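Local coordinates for protein haemagglutinin I (Physarum polycephalum, PDB 3A5P) that probably binds carbohydrate as a lectin that agglutinates red blood cells, through a small domain related to the legume lectin fold, at residues A[74-86]-A[89-101]. Numbering follows the deposited sequence.
Sequences GVATATFTAGGNV and STGFGDAQHLTLK
Asn-85 OD1 and His-97 NE2 meet at 2.7 Å, a bond that ties the start of strand 85-89 to the neighbouring strand 96-99. Asn-85 OD1 lies close to the His-97 ring plane, at its edge, and the N-H arrives in the carbonyl plane on a lone pair, with C=O...N at 128°; the amide and ring planes are turned 38° apart. A first torsion of 175° sets the His-97 ring anti to its main-chain N and lets it reach across to Asn-85. The amide's other end, ND2, donates to Ala-82 O in the turn that follows strand 74-81, so both ends of one flat group are used and its rotation is fixed. Next to this pair the main chains bond in the antiparallel manner: Val-86 N to Leu-98 O and Leu-98 N back to Val-86 O, both 3.0 Å, then Leu-100 N to Gly-84 O. Around Val-86 and Leu-98 the packing is apolar. Val-86 CG2 sits 3.6 Å from Leu-98 CD1, the two side chains lying side by side, while Leu-100, just beyond the strand, crosses Val-86 at about a right angle and brings CD2 to the same methyl. Val-86 CG1 lies over one face of the Phe-80 ring, toward its rim; the ring also packs on Val-32 and Val-34 of the five-stranded sheet. At the far end Thr-77 and Ser-89 exchange backbone bonds, Thr-77 N reaching Ser-89 O at 2.8 Å and nearly straight, and a water links Val-75 N to Thr-90 O. Backbone bonds thus join three successive strands of a beta-sandwich sheet, and side chains add to them: Asn-85 braces the turn through Ala-82 O while His-97 holds its amide from the next strand, and branched aliphatic groups pack toward the five-stranded sheet.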
ATOM      1  N   GLY A  74      -5.353  -2.983  21.031  1.00 23.60           N
ATOM      2  CA  GLY A  74      -5.038  -1.687  20.419  1.00 22.34           C
ATOM      3  C   GLY A  74      -5.977  -1.263  19.298  1.00 21.74           C
ATOM      4  O   GLY A  74      -6.483  -2.096  18.546  1.00 21.40           O
ATOM      5  N   VAL A  75      -6.239   0.046  19.217  1.00 20.85           N
ATOM      6  CA  VAL A  75      -7.002   0.625  18.117  1.00 20.00           C
ATOM      7  C   VAL A  75      -6.235   1.854  17.655  1.00 19.49           C
ATOM      8  O   VAL A  75      -6.159   2.853  18.371  1.00 19.17           O
ATOM      9  CB  VAL A  75      -8.452   1.025  18.542  1.00 20.62           C
ATOM     10  CG1 VAL A  75      -9.226   1.613  17.360  1.00 20.32           C
ATOM     11  CG2 VAL A  75      -9.194  -0.170  19.112  1.00 20.36           C
ATOM     12  N   ALA A  76      -5.611   1.759  16.482  1.00 18.83           N
ATOM     13  CA  ALA A  76      -4.953   2.921  15.904  1.00 18.65           C
ATOM     14  C   ALA A  76      -5.979   3.639  15.023  1.00 18.71           C
ATOM     15  O   ALA A  76      -6.493   3.066  14.057  1.00 18.70           O
ATOM     16  CB  ALA A  76      -3.729   2.513  15.101  1.00 18.94           C
ATOM     17  N   THR A  77      -6.305   4.868  15.384  1.00 17.52           N
ATOM     18  CA  THR A  77      -7.295   5.632  14.623  1.00 17.69           C
ATOM     19  C   THR A  77      -6.573   6.675  13.782  1.00 16.85           C
ATOM     20  O   THR A  77      -5.835   7.499  14.325  1.00 16.52           O
ATOM     21  CB  THR A  77      -8.320   6.308  15.559  1.00 18.35           C
ATOM     22  OG1 THR A  77      -8.995   5.292  16.318  1.00 20.29           O
ATOM     23  CG2 THR A  77      -9.354   7.104  14.713  1.00 18.60           C
ATOM     24  N   ALA A  78      -6.785   6.628  12.462  1.00 15.67           N
ATOM     25  CA  ALA A  78      -6.207   7.622  11.546  1.00 16.14           C
ATOM     26  C   ALA A  78      -7.311   8.560  11.096  1.00 16.08           C
ATOM     27  O   ALA A  78      -8.280   8.119  10.455  1.00 16.26           O
ATOM     28  CB  ALA A  78      -5.546   6.940  10.347  1.00 15.20           C
ATOM     29  N   THR A  79      -7.154   9.844  11.426  1.00 16.29           N
ATOM     30  CA  THR A  79      -8.139  10.868  11.065  1.00 16.10           C
ATOM     31  C   THR A  79      -7.591  11.730   9.932  1.00 15.37           C
ATOM     32  O   THR A  79      -6.524  12.352  10.062  1.00 14.91           O
ATOM     33  CB  THR A  79      -8.571  11.757  12.283  1.00 17.18           C
ATOM     34  OG1 THR A  79      -9.064  10.918  13.335  1.00 17.66           O
ATOM     35  CG2 THR A  79      -9.686  12.775  11.875  1.00 17.16           C
ATOM     36  N   PHE A  80      -8.354  11.780   8.844  1.00 14.65           N
ATOM     37  CA  PHE A  80      -7.952  12.490   7.640  1.00 15.01           C
ATOM     38  C   PHE A  80      -8.593  13.859   7.537  1.00 14.73           C
ATOM     39  O   PHE A  80      -9.777  13.992   7.738  1.00 14.34           O
ATOM     40  CB  PHE A  80      -8.292  11.632   6.422  1.00 15.38           C
ATOM     41  CG  PHE A  80      -7.429  10.411   6.329  1.00 15.20           C
ATOM     42  CD1 PHE A  80      -6.303  10.407   5.500  1.00 17.61           C
ATOM     43  CD2 PHE A  80      -7.697   9.300   7.127  1.00 17.23           C
ATOM     44  CE1 PHE A  80      -5.480   9.262   5.435  1.00 17.01           C
ATOM     45  CE2 PHE A  80      -6.867   8.152   7.092  1.00 16.63           C
ATOM     46  CZ  PHE A  80      -5.764   8.148   6.245  1.00 15.68           C
ATOM     47  N   THR A  81      -7.789  14.873   7.243  1.00 14.69           N
ATOM     48  CA  THR A  81      -8.345  16.199   6.911  1.00 14.88           C
ATOM     49  C   THR A  81      -7.724  16.684   5.600  1.00 15.82           C
ATOM     50  O   THR A  81      -6.673  16.162   5.168  1.00 16.01           O
ATOM     51  CB  THR A  81      -8.133  17.208   8.061  1.00 14.52           C
ATOM     52  OG1 THR A  81      -6.786  17.094   8.551  1.00 15.66           O
ATOM     53  CG2 THR A  81      -9.153  16.935   9.195  1.00 14.51           C
ATOM     54  N   ALA A  82      -8.373  17.673   4.984  1.00 16.45           N
ATOM     55  CA  ALA A  82      -7.979  18.182   3.671  1.00 18.00           C
ATOM     56  C   ALA A  82      -6.512  18.618   3.662  1.00 17.79           C
ATOM     57  O   ALA A  82      -5.969  19.066   4.689  1.00 18.01           O
ATOM     58  CB  ALA A  82      -8.866  19.362   3.260  1.00 18.35           C
ATOM     59  N   GLY A  83      -5.883  18.480   2.503  1.00 17.58           N
ATOM     60  CA  GLY A  83      -4.445  18.784   2.387  1.00 18.27           C
ATOM     61  C   GLY A  83      -3.541  17.604   2.716  1.00 18.48           C
ATOM     62  O   GLY A  83      -2.345  17.787   2.941  1.00 18.20           O
ATOM     63  N   GLY A  84      -4.105  16.398   2.732  1.00 18.19           N
ATOM     64  CA  GLY A  84      -3.313  15.183   2.972  1.00 18.57           C
ATOM     65  C   GLY A  84      -2.848  15.050   4.419  1.00 18.30           C
ATOM     66  O   GLY A  84      -1.851  14.381   4.696  1.00 18.28           O
ATOM     67  N   ASN A  85      -3.576  15.683   5.342  1.00 16.92           N
ATOM     68  CA  ASN A  85      -3.212  15.646   6.739  1.00 16.97           C
ATOM     69  C   ASN A  85      -3.793  14.418   7.410  1.00 16.78           C
ATOM     70  O   ASN A  85      -4.978  14.132   7.267  1.00 17.27           O
ATOM     71  CB  ASN A  85      -3.673  16.909   7.472  1.00 16.61           C
ATOM     72  CG  ASN A  85      -2.861  18.103   7.099  1.00 17.22           C
ATOM     73  OD1 ASN A  85      -1.695  18.215   7.488  1.00 17.41           O
ATOM     74  ND2 ASN A  85      -3.442  18.995   6.298  1.00 18.39           N
ATOM     75  N   VAL A  86      -2.956  13.725   8.173  1.00 16.36           N
ATOM     76  CA  VAL A  86      -3.382  12.520   8.873  1.00 16.05           C
ATOM     77  C   VAL A  86      -2.912  12.613  10.313  1.00 16.60           C
ATOM     78  O   VAL A  86      -1.728  12.835  10.556  1.00 17.52           O
ATOM     79  CB  VAL A  86      -2.802  11.224   8.236  1.00 16.13           C
ATOM     80  CG1 VAL A  86      -3.590   9.987   8.747  1.00 16.49           C
ATOM     81  CG2 VAL A  86      -2.852  11.297   6.707  1.00 15.80           C
ATOM     82  N   SER A  89      -3.645   8.097  16.281  1.00 18.49           N
ATOM     83  CA  SER A  89      -3.609   7.984  17.725  1.00 20.01           C
ATOM     84  C   SER A  89      -4.100   6.614  18.180  1.00 20.07           C
ATOM     85  O   SER A  89      -4.959   6.011  17.532  1.00 20.99           O
ATOM     86  CB  SER A  89      -4.472   9.083  18.352  1.00 20.62           C
ATOM     87  OG  SER A  89      -4.457   8.934  19.768  1.00 24.74           O
ATOM     88  N   THR A  90      -3.560   6.134  19.299  1.00 19.21           N
ATOM     89  CA  THR A  90      -4.048   4.901  19.936  1.00 19.49           C
ATOM     90  C   THR A  90      -4.719   5.191  21.289  1.00 19.43           C
ATOM     91  O   THR A  90      -5.277   4.290  21.928  1.00 18.97           O
ATOM     92  CB  THR A  90      -2.891   3.923  20.224  1.00 19.59           C
ATOM     93  OG1 THR A  90      -1.880   4.628  20.958  1.00 19.86           O
ATOM     94  CG2 THR A  90      -2.279   3.394  18.919  1.00 19.27           C
ATOM     95  N   GLY A  91      -4.640   6.439  21.741  1.00 19.90           N
ATOM     96  CA  GLY A  91      -5.081   6.762  23.104  1.00 20.92           C
ATOM     97  C   GLY A  91      -3.982   6.597  24.139  1.00 21.95           C
ATOM     98  O   GLY A  91      -4.212   6.818  25.332  1.00 22.13           O
ATOM     99  N   PHE A  92      -2.792   6.197  23.692  1.00 22.03           N
ATOM    100  CA  PHE A  92      -1.613   6.114  24.563  1.00 23.08           C
ATOM    101  C   PHE A  92      -0.510   6.977  24.001  1.00 24.06           C
ATOM    102  O   PHE A  92      -0.142   6.847  22.841  1.00 24.16           O
ATOM    103  CB  PHE A  92      -1.145   4.664  24.723  1.00 21.92           C
ATOM    104  CG  PHE A  92      -2.195   3.769  25.292  1.00 22.92           C
ATOM    105  CD1 PHE A  92      -2.225   3.478  26.659  1.00 23.06           C
ATOM    106  CD2 PHE A  92      -3.185   3.229  24.467  1.00 21.25           C
ATOM    107  CE1 PHE A  92      -3.230   2.663  27.183  1.00 22.14           C
ATOM    108  CE2 PHE A  92      -4.171   2.408  24.970  1.00 22.15           C
ATOM    109  CZ  PHE A  92      -4.204   2.122  26.335  1.00 23.92           C
ATOM    110  N   GLY A  93       0.001   7.881  24.826  1.00 24.63           N
ATOM    111  CA  GLY A  93       0.963   8.856  24.367  1.00 26.24           C
ATOM    112  C   GLY A  93       0.232   9.863  23.494  1.00 26.59           C
ATOM    113  O   GLY A  93      -0.990   9.868  23.425  1.00 27.64           O
ATOM    114  N   ASP A  94       0.975  10.705  22.810  1.00 27.20           N
ATOM    115  CA  ASP A  94       0.340  11.741  21.990  1.00 27.57           C
ATOM    116  C   ASP A  94       0.010  11.235  20.588  1.00 26.09           C
ATOM    117  O   ASP A  94       0.673  10.342  20.074  1.00 24.86           O
ATOM    118  CB  ASP A  94       1.217  12.977  21.929  1.00 28.77           C
ATOM    119  CG  ASP A  94       1.371  13.630  23.292  1.00 32.57           C
ATOM    120  OD1 ASP A  94       0.335  13.818  23.984  1.00 36.49           O
ATOM    121  OD2 ASP A  94       2.528  13.924  23.666  1.00 38.18           O
ATOM    122  N   ALA A  95      -1.037  11.809  19.997  1.00 25.16           N
ATOM    123  CA  ALA A  95      -1.330  11.590  18.585  1.00 24.45           C
ATOM    124  C   ALA A  95      -0.152  12.105  17.775  1.00 23.58           C
ATOM    125  O   ALA A  95       0.564  13.024  18.209  1.00 23.99           O
ATOM    126  CB  ALA A  95      -2.642  12.308  18.172  1.00 24.22           C
ATOM    127  N   GLN A  96       0.077  11.498  16.614  1.00 22.25           N
ATOM    128  CA  GLN A  96       1.197  11.884  15.765  1.00 22.07           C
ATOM    129  C   GLN A  96       0.698  12.200  14.365  1.00 21.60           C
ATOM    130  O   GLN A  96      -0.218  11.547  13.866  1.00 21.33           O
ATOM    131  CB  GLN A  96       2.240  10.777  15.765  1.00 22.77           C
ATOM    132  CG  GLN A  96       2.792  10.554  17.182  1.00 24.63           C
ATOM    133  CD  GLN A  96       3.940   9.618  17.212  1.00 29.13           C
ATOM    134  OE1 GLN A  96       5.059   9.977  16.840  1.00 28.91           O
ATOM    135  NE2 GLN A  96       3.681   8.390  17.652  1.00 31.51           N
ATOM    136  N   HIS A  97       1.291  13.220  13.754  1.00 20.02           N
ATOM    137  CA  HIS A  97       0.857  13.701  12.464  1.00 19.49           C
ATOM    138  C   HIS A  97       1.803  13.244  11.351  1.00 18.92           C
ATOM    139  O   HIS A  97       3.015  13.163  11.555  1.00 19.18           O
ATOM    140  CB  HIS A  97       0.802  15.235  12.510  1.00 19.74           C
ATOM    141  CG  HIS A  97       0.477  15.878  11.202  1.00 19.14           C
ATOM    142  ND1 HIS A  97       1.451  16.305  10.323  1.00 20.95           N
ATOM    143  CD2 HIS A  97      -0.711  16.202  10.638  1.00 18.74           C
ATOM    144  CE1 HIS A  97       0.874  16.849   9.264  1.00 20.97           C
ATOM    145  NE2 HIS A  97      -0.440  16.790   9.426  1.00 18.87           N
ATOM    146  N   LEU A  98       1.239  12.959  10.176  1.00 18.84           N
ATOM    147  CA  LEU A  98       2.011  12.872   8.937  1.00 18.14           C
ATOM    148  C   LEU A  98       1.210  13.502   7.799  1.00 18.25           C
ATOM    149  O   LEU A  98       0.012  13.807   7.936  1.00 17.48           O
ATOM    150  CB  LEU A  98       2.390  11.404   8.604  1.00 18.71           C
ATOM    151  CG  LEU A  98       1.257  10.372   8.385  1.00 19.10           C
ATOM    152  CD1 LEU A  98       0.659  10.441   6.962  1.00 17.81           C
ATOM    153  CD2 LEU A  98       1.696   8.902   8.689  1.00 18.38           C
ATOM    154  N   THR A  99       1.888  13.688   6.678  1.00 18.18           N
ATOM    155  CA  THR A  99       1.223  14.129   5.466  0.50 18.30           C
ATOM    156  C   THR A  99       1.449  13.128   4.369  1.00 18.17           C
ATOM    157  O   THR A  99       2.575  12.622   4.165  1.00 17.94           O
ATOM    158  CB  THR A  99       1.677  15.514   4.989  0.50 18.60           C
ATOM    159  OG1 THR A  99       3.109  15.565   4.942  0.50 19.51           O
ATOM    160  CG2 THR A  99       1.153  16.571   5.920  0.50 18.36           C
ATOM    161  N   LEU A 100       0.349  12.815   3.685  1.00 17.96           N
ATOM    162  CA  LEU A 100       0.339  11.889   2.555  1.00 17.74           C
ATOM    163  C   LEU A 100       1.366  12.299   1.509  1.00 18.81           C
ATOM    164  O   LEU A 100       1.552  13.499   1.255  1.00 19.09           O
ATOM    165  CB  LEU A 100      -1.057  11.850   1.920  1.00 18.12           C
ATOM    166  CG  LEU A 100      -2.163  11.253   2.806  1.00 17.19           C
ATOM    167  CD1 LEU A 100      -3.546  11.317   2.100  1.00 16.38           C
ATOM    168  CD2 LEU A 100      -1.832   9.825   3.258  1.00 17.46           C
ATOM    169  N   LYS A 101       2.004  11.312   0.899  1.00 18.29           N
ATOM    170  CA  LYS A 101       3.009  11.558  -0.134  1.00 19.32           C
ATOM    171  C   LYS A 101       2.427  11.248  -1.496  1.00 19.44           C
ATOM    172  O   LYS A 101       1.994  10.112  -1.752  1.00 18.40           O
ATOM    173  CB  LYS A 101       4.237  10.689   0.128  1.00 19.95           C
ATOM    174  CG  LYS A 101       4.984  11.120   1.357  1.00 23.04           C
ATOM    175  CD  LYS A 101       5.566   9.933   2.106  1.00 29.20           C
ATOM    176  CE  LYS A 101       6.703   9.302   1.379  1.00 29.51           C
ATOM    177  NZ  LYS A 101       7.678   8.759   2.356  1.00 30.76           N
TER
HETATM  178  O   HOH W   1      -5.355   1.528  21.571  1.00 18.96           O